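Local structure of trichomaglin (Trichosanthes lepiniana, 1SGL) at residues D6-A11 against L45-S50; L12-T17 against T38-H43. The protein probably cleaves RNA as an S-like ribonuclease of the T2 family. All blocks are in the same frame, centred on the assembly; numbering follows the deposited sequence.

Interaction 1 of 2, residues D6-A11 against L45-S50. With SO4 (sulfate ion), chain D.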
loop_
_atom_site.group_PDB
_atom_site.type_symbol
_atom_site.label_atom_id
_atom_site.label_comp_id
_atom_site.label_asym_id
_atom_site.label_seq_id
_atom_site.Cartn_x
_atom_site.Cartn_y
_atom_site.Cartn_z
ATOM N N ASP A 6 -10.975 12.711 -9.008
ATOM C CA ASP A 6 -12.074 11.790 -9.257
ATOM C C ASP A 6 -11.856 10.473 -8.543
ATOM O O ASP A 6 -12.808 9.831 -8.106
ATOM C CB ASP A 6 -12.221 11.462 -10.754
ATOM C CG ASP A 6 -12.688 12.644 -11.593
ATOM O OD1 ASP A 6 -13.595 13.391 -11.165
ATOM O OD2 ASP A 6 -12.153 12.805 -12.705
ATOM N N TYR A 7 -10.597 10.069 -8.424
ATOM C CA TYR A 7 -10.302 8.779 -7.829
ATOM C C TYR A 7 -9.316 8.733 -6.673
ATOM O O TYR A 7 -8.551 9.664 -6.445
ATOM C CB TYR A 7 -9.799 7.838 -8.926
ATOM C CG TYR A 7 -10.620 7.882 -10.200
ATOM C CD1 TYR A 7 -10.222 8.668 -11.288
ATOM C CD2 TYR A 7 -11.794 7.140 -10.317
ATOM C CE1 TYR A 7 -10.978 8.709 -12.462
ATOM C CE2 TYR A 7 -12.553 7.175 -11.479
ATOM C CZ TYR A 7 -12.140 7.961 -12.545
ATOM O OH TYR A 7 -12.905 8.003 -13.681
ATOM N N PHE A 8 -9.361 7.616 -5.955
ATOM C CA PHE A 8 -8.466 7.342 -4.845
ATOM C C PHE A 8 -7.522 6.227 -5.296
ATOM O O PHE A 8 -7.885 5.369 -6.110
ATOM C CB PHE A 8 -9.237 6.843 -3.621
ATOM C CG PHE A 8 -9.928 7.922 -2.843
ATOM C CD1 PHE A 8 -11.315 8.018 -2.845
ATOM C CD2 PHE A 8 -9.192 8.831 -2.088
ATOM C CE1 PHE A 8 -11.966 9.011 -2.097
ATOM C CE2 PHE A 8 -9.823 9.822 -1.341
ATOM C CZ PHE A 8 -11.212 9.912 -1.345
ATOM N N ILE A 9 -6.305 6.250 -4.777
ATOM C CA ILE A 9 -5.345 5.216 -5.079
ATOM C C ILE A 9 -4.940 4.562 -3.766
ATOM O O ILE A 9 -4.590 5.254 -2.798
ATOM C CB ILE A 9 -4.067 5.773 -5.734
ATOM C CG1 ILE A 9 -4.410 6.494 -7.038
ATOM C CG2 ILE A 9 -3.085 4.624 -6.008
ATOM C CD1 ILE A 9 -3.216 7.126 -7.708
ATOM N N LEU A 10 -5.016 3.234 -3.730
ATOM C CA LEU A 10 -4.608 2.455 -2.566
ATOM C C LEU A 10 -3.295 1.805 -2.977
ATOM O O LEU A 10 -3.276 0.916 -3.824
ATOM C CB LEU A 10 -5.632 1.368 -2.227
ATOM C CG LEU A 10 -5.224 0.374 -1.123
ATOM C CD1 LEU A 10 -4.962 1.104 0.186
ATOM C CD2 LEU A 10 -6.329 -0.663 -0.938
ATOM N N ALA A 11 -2.203 2.266 -2.384
ATOM C CA ALA A 11 -0.879 1.752 -2.692
ATOM C C ALA A 11 -0.469 0.627 -1.750
ATOM O O ALA A 11 -0.518 0.779 -0.526
ATOM C CB ALA A 11 0.134 2.883 -2.623
ATOM N N LEU A 45 -3.405 5.356 1.414
ATOM C CA LEU A 45 -4.524 5.710 0.551
ATOM C C LEU A 45 -4.380 7.203 0.245
ATOM O O LEU A 45 -4.067 7.992 1.138
ATOM C CB LEU A 45 -5.846 5.471 1.278
ATOM C CG LEU A 45 -7.117 5.847 0.506
ATOM C CD1 LEU A 45 -7.438 4.756 -0.509
ATOM C CD2 LEU A 45 -8.274 6.021 1.468
ATOM N N ARG A 46 -4.606 7.604 -1.001
ATOM C CA ARG A 46 -4.472 9.015 -1.340
ATOM C C ARG A 46 -5.313 9.423 -2.539
ATOM O O ARG A 46 -5.671 8.587 -3.368
ATOM C CB ARG A 46 -3.007 9.349 -1.626
ATOM C CG ARG A 46 -2.476 8.779 -2.932
ATOM C CD ARG A 46 -1.024 9.159 -3.145
ATOM N NE ARG A 46 -0.590 8.988 -4.535
ATOM C CZ ARG A 46 -0.170 7.842 -5.065
ATOM N NH1 ARG A 46 -0.118 6.735 -4.331
ATOM N NH2 ARG A 46 0.219 7.809 -6.331
ATOM N N PRO A 47 -5.660 10.718 -2.629
ATOM C CA PRO A 47 -6.460 11.234 -3.747
ATOM C C PRO A 47 -5.557 11.245 -4.973
ATOM O O PRO A 47 -4.375 11.566 -4.861
ATOM C CB PRO A 47 -6.810 12.657 -3.307
ATOM C CG PRO A 47 -6.711 12.601 -1.787
ATOM C CD PRO A 47 -5.491 11.744 -1.583
ATOM N N GLU A 48 -6.093 10.888 -6.134
ATOM C CA GLU A 48 -5.292 10.893 -7.353
ATOM C C GLU A 48 -5.376 12.259 -8.038
ATOM O O GLU A 48 -6.416 12.629 -8.579
ATOM C CB GLU A 48 -5.771 9.794 -8.304
ATOM C CG GLU A 48 -5.084 9.801 -9.664
ATOM C CD GLU A 48 -5.410 8.567 -10.496
ATOM O OE1 GLU A 48 -6.596 8.191 -10.578
ATOM O OE2 GLU A 48 -4.476 7.978 -11.076
ATOM N N TYR A 49 -4.284 13.016 -7.983
ATOM C CA TYR A 49 -4.228 14.335 -8.608
ATOM C C TYR A 49 -3.408 14.218 -9.887
ATOM O O TYR A 49 -2.337 13.605 -9.891
ATOM C CB TYR A 49 -3.587 15.356 -7.661
ATOM C CG TYR A 49 -4.389 15.630 -6.404
ATOM C CD1 TYR A 49 -3.974 15.143 -5.160
ATOM C CD2 TYR A 49 -5.560 16.390 -6.456
ATOM C CE1 TYR A 49 -4.706 15.411 -3.998
ATOM C CE2 TYR A 49 -6.297 16.661 -5.310
ATOM C CZ TYR A 49 -5.866 16.171 -4.084
ATOM O OH TYR A 49 -6.595 16.455 -2.949
ATOM N N SER A 50 -3.902 14.800 -10.976
ATOM C CA SER A 50 -3.200 14.709 -12.257
ATOM C C SER A 50 -3.218 16.012 -13.051
ATOM O O SER A 50 -3.341 15.992 -14.279
ATOM C CB SER A 50 -3.834 13.603 -13.106
ATOM O OG SER A 50 -4.136 12.458 -12.324
HETATM S S SO4 D . 1.716 4.953 -8.179
HETATM O O1 SO4 D . 3.030 5.524 -7.822
HETATM O O2 SO4 D . 1.036 4.466 -6.959
HETATM O O3 SO4 D . 1.928 3.829 -9.114
HETATM O O4 SO4 D . 0.884 5.991 -8.821
HETATM O O HOH W 1 -8.482 11.701 -9.693
HETATM O O HOH W 2 -1.357 5.876 -2.245
#

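Interaction 2 of 2, residues L12-T17 against T38-H43. With SO4 (sulfate ion), chain C; SO4 (sulfate ion), chain B.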
loop_
_atom_site.group_PDB
_atom_site.type_symbol
_atom_site.label_atom_id
_atom_site.label_comp_id
_atom_site.label_asym_id
_atom_site.label_seq_id
_atom_site.Cartn_x
_atom_site.Cartn_y
_atom_site.Cartn_z
ATOM N N LEU A 12 -0.073 -0.500 -2.328
ATOM C CA LEU A 12 0.360 -1.658 -1.557
ATOM C C LEU A 12 1.808 -1.966 -1.905
ATOM O O LEU A 12 2.230 -1.777 -3.042
ATOM C CB LEU A 12 -0.496 -2.881 -1.880
ATOM C CG LEU A 12 -2.010 -2.759 -1.697
ATOM C CD1 LEU A 12 -2.660 -4.104 -2.029
ATOM C CD2 LEU A 12 -2.337 -2.343 -0.270
ATOM N N GLN A 13 2.565 -2.441 -0.922
ATOM C CA GLN A 13 3.964 -2.772 -1.128
ATOM C C GLN A 13 4.213 -4.250 -0.913
ATOM O O GLN A 13 3.620 -4.856 -0.025
ATOM C CB GLN A 13 4.841 -1.974 -0.163
ATOM C CG GLN A 13 4.834 -0.490 -0.453
ATOM C CD GLN A 13 5.875 0.271 0.323
ATOM O OE1 GLN A 13 5.946 1.497 0.231
ATOM N NE2 GLN A 13 6.699 -0.444 1.092
ATOM N N TRP A 14 5.093 -4.822 -1.725
ATOM C CA TRP A 14 5.437 -6.230 -1.599
ATOM C C TRP A 14 6.530 -6.355 -0.538
ATOM O O TRP A 14 7.657 -5.886 -0.728
ATOM C CB TRP A 14 5.940 -6.797 -2.934
ATOM C CG TRP A 14 6.278 -8.258 -2.846
ATOM C CD1 TRP A 14 7.518 -8.825 -2.944
ATOM C CD2 TRP A 14 5.367 -9.336 -2.578
ATOM N NE1 TRP A 14 7.438 -10.190 -2.748
ATOM C CE2 TRP A 14 6.131 -10.527 -2.522
ATOM C CE3 TRP A 14 3.982 -9.408 -2.384
ATOM C CZ2 TRP A 14 5.555 -11.773 -2.278
ATOM C CZ3 TRP A 14 3.406 -10.654 -2.140
ATOM C CH2 TRP A 14 4.195 -11.817 -2.090
ATOM N N ALA A 15 6.194 -6.995 0.573
ATOM C CA ALA A 15 7.136 -7.146 1.680
ATOM C C ALA A 15 8.495 -7.730 1.291
ATOM O O ALA A 15 9.526 -7.266 1.762
ATOM C CB ALA A 15 6.504 -7.981 2.781
ATOM N N GLY A 16 8.497 -8.738 0.421
ATOM C CA GLY A 16 9.750 -9.353 0.022
ATOM C C GLY A 16 10.748 -8.386 -0.586
ATOM O O GLY A 16 11.955 -8.478 -0.343
ATOM N N THR A 17 10.251 -7.447 -1.377
ATOM C CA THR A 17 11.118 -6.480 -2.032
ATOM C C THR A 17 11.544 -5.337 -1.110
ATOM O O THR A 17 12.663 -4.826 -1.217
ATOM C CB THR A 17 10.431 -5.918 -3.295
ATOM O OG1 THR A 17 10.163 -7.001 -4.195
ATOM C CG2 THR A 17 11.310 -4.882 -3.989
ATOM N N THR A 38 5.101 -14.026 3.165
ATOM C CA THR A 38 5.375 -12.733 2.567
ATOM C C THR A 38 4.114 -12.301 1.835
ATOM O O THR A 38 3.507 -13.094 1.121
ATOM C CB THR A 38 6.554 -12.843 1.583
ATOM O OG1 THR A 38 7.724 -13.236 2.307
ATOM C CG2 THR A 38 6.814 -11.522 0.892
ATOM N N GLN A 39 3.719 -11.048 2.017
ATOM C CA GLN A 39 2.509 -10.553 1.378
ATOM C C GLN A 39 2.565 -9.078 1.027
ATOM O O GLN A 39 3.528 -8.379 1.357
ATOM C CB GLN A 39 1.315 -10.751 2.303
ATOM C CG GLN A 39 1.054 -12.175 2.733
ATOM C CD GLN A 39 -0.271 -12.296 3.453
ATOM O OE1 GLN A 39 -0.537 -11.561 4.410
ATOM N NE2 GLN A 39 -1.116 -13.216 2.994
ATOM N N PHE A 40 1.515 -8.620 0.352
ATOM C CA PHE A 40 1.379 -7.211 0.016
ATOM C C PHE A 40 0.799 -6.568 1.273
ATOM O O PHE A 40 -0.149 -7.095 1.850
ATOM C CB PHE A 40 0.381 -6.985 -1.126
ATOM C CG PHE A 40 0.981 -7.092 -2.498
ATOM C CD1 PHE A 40 0.718 -8.197 -3.304
ATOM C CD2 PHE A 40 1.820 -6.097 -2.979
ATOM C CE1 PHE A 40 1.289 -8.303 -4.581
ATOM C CE2 PHE A 40 2.397 -6.195 -4.248
ATOM C CZ PHE A 40 2.131 -7.294 -5.048
ATOM N N THR A 41 1.377 -5.453 1.702
ATOM C CA THR A 41 0.876 -4.727 2.870
ATOM C C THR A 41 0.536 -3.302 2.424
ATOM O O THR A 41 0.940 -2.855 1.347
ATOM C CB THR A 41 1.919 -4.668 4.020
ATOM O OG1 THR A 41 3.113 -4.019 3.560
ATOM C CG2 THR A 41 2.253 -6.086 4.508
ATOM N N ILE A 42 -0.207 -2.596 3.261
ATOM C CA ILE A 42 -0.640 -1.238 2.957
ATOM C C ILE A 42 0.435 -0.176 3.120
ATOM O O ILE A 42 1.131 -0.140 4.131
ATOM C CB ILE A 42 -1.817 -0.837 3.875
ATOM C CG1 ILE A 42 -2.986 -1.797 3.657
ATOM C CG2 ILE A 42 -2.215 0.620 3.629
ATOM C CD1 ILE A 42 -4.006 -1.749 4.763
ATOM N N HIS A 43 0.580 0.682 2.117
ATOM C CA HIS A 43 1.516 1.784 2.235
ATOM C C HIS A 43 0.662 3.014 2.553
ATOM O O HIS A 43 0.999 3.795 3.438
ATOM C CB HIS A 43 2.296 2.038 0.948
ATOM C CG HIS A 43 3.207 3.220 1.048
ATOM N ND1 HIS A 43 4.386 3.188 1.765
ATOM C CD2 HIS A 43 3.058 4.499 0.627
ATOM C CE1 HIS A 43 4.921 4.397 1.787
ATOM N NE2 HIS A 43 4.135 5.211 1.105
HETATM S S SO4 C . 8.024 2.350 4.136
HETATM O O1 SO4 C . 7.552 2.058 2.770
HETATM O O2 SO4 C . 9.376 1.792 4.308
HETATM O O3 SO4 C . 7.116 1.736 5.121
HETATM O O4 SO4 C . 8.056 3.807 4.338
HETATM S S SO4 B . 4.144 8.909 -0.118
HETATM O O1 SO4 B . 5.149 9.711 -0.838
HETATM O O2 SO4 B . 3.367 9.796 0.767
HETATM O O3 SO4 B . 4.828 7.885 0.687
HETATM O O4 SO4 B . 3.238 8.245 -1.078
#

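Interaction 1 of 2, residues D6-A11 against L45-S50
Ile9 and Arg46 form the hydrogen-bonded pair of an antiparallel β ladder in the central sheet of this T2-type ribonuclease. Ile9 N donates to Arg46 O at 2.8 Å, and Arg46 N returns a bond to Ile9 O at 3.0 Å. Phe8 with Pro47 and Leu10 with Leu45 are the non-hydrogen-bonded pairs on either side of it, and their side chains share the buried face of the sheet. There the Phe8 ring meets the proline ring, Leu45 CD1 fits against Phe8 and Leu10, and helix 116-129 covers Leu10 and Leu45.

The other face shows how one extended side chain can serve two neighbours. Glu48, whose N bonds Tyr7 O at 2.8 Å, starts with CB 3.7 Å from Ile9 CD1. Its CG lies anti to the backbone N (chi1 175°), which carries the chain on past the same methyl; CG and CD both rest against it. The carboxylate then divides: OE1 lies 3.6 Å from Tyr7 CB, with the carboxylate plane turned 77° from the phenol ring, while OE2 stays near Ile9 CD1. Ile9 CD1 also lies over the rim of one face of the Arg46 guanidinium, so it packs between an acid and a base.

Beyond it, Arg46 NH2 bonds O4 of a sulfate at 3.2 Å and, weakly, O2 of the same ion, which probably comes from the crystallisation liquor and is also held by Lys167 and Ser180. The second terminal nitrogen, Arg46 NH1, donates to a water 2.6 Å away.

Interaction 2 of 2, residues L12-T17 against T38-H43
Leu12 opens the segment opposite Ile42, with its CD2 4.0 Å from Ile42 CG1 and its CB against the Phe40 ring, on the face of the sheet covered by helices 116-129 and 132-139. Gln13 follows as the hydrogen-bonded partner of Thr41: Gln13 N donates to Thr41 O at 2.8 Å, and Thr41 N to Gln13 O at 2.9 Å. The extended side chain of Gln13 runs out along the other face to His43, where amide and imidazole planes are only 11° apart. Gln13 OE1 stands 2.8 Å from His43 ND1, but the angle is too poor for a hydrogen bond; Gln13 NE2 bonds one sulfate weakly.

Trp14 turns back to the covered face. With CG anti to the backbone N (chi1 -179°), the indole presents its CE3 edge over the centre of the Phe40 ring, a T-shaped stack with planes at 65°. Thr38 CG2 packs close against the six-membered ring, 3.4 Å from Trp14 CZ2, and Trp14 NE1 bonds Pro205 O. A leucine in place of Trp14 would probably leave the Phe40 face without its edge-on partner and Pro205 O without its donor.

At Ala15, just past the N-cap residue Trp14, the strand becomes a short helix, yet Ala15 N still bonds Gln39 O at 3.1 Å. His43 NE2 meets O3 of a second sulfate in a nearly straight 2.8 Å bond; Gln101, His105 and Tyr82 supply further sulfate contacts. Sulfates gathered round His43, within the sequence FTIHGL, are consistent with the phosphate-binding active site of T2 ribonucleases.

Overall arrangement
Interactions 1 and 2 are two antiparallel ladders on the same pair of strands, 7-14 and 40-47, their centres about 18 Å apart. A beta bulge at His43-Gly44, opposite Ala11, separates them and shifts the register by one residue. Along the chain, interaction 2 is nested inside the loop closed by interaction 1, which follows from the antiparallel pairing. The two meet where Ala11 O accepts a probable hydrogen bond from His43 N at 2.9 Å. Strand 176-184 pairs with the other edge of strand 7-14, and helix 116-129 packs against residues of both contacts. One end lies near the start of the chain, while the other carries His43 to the probable active site, illustrating how one strand pair can join framework to function.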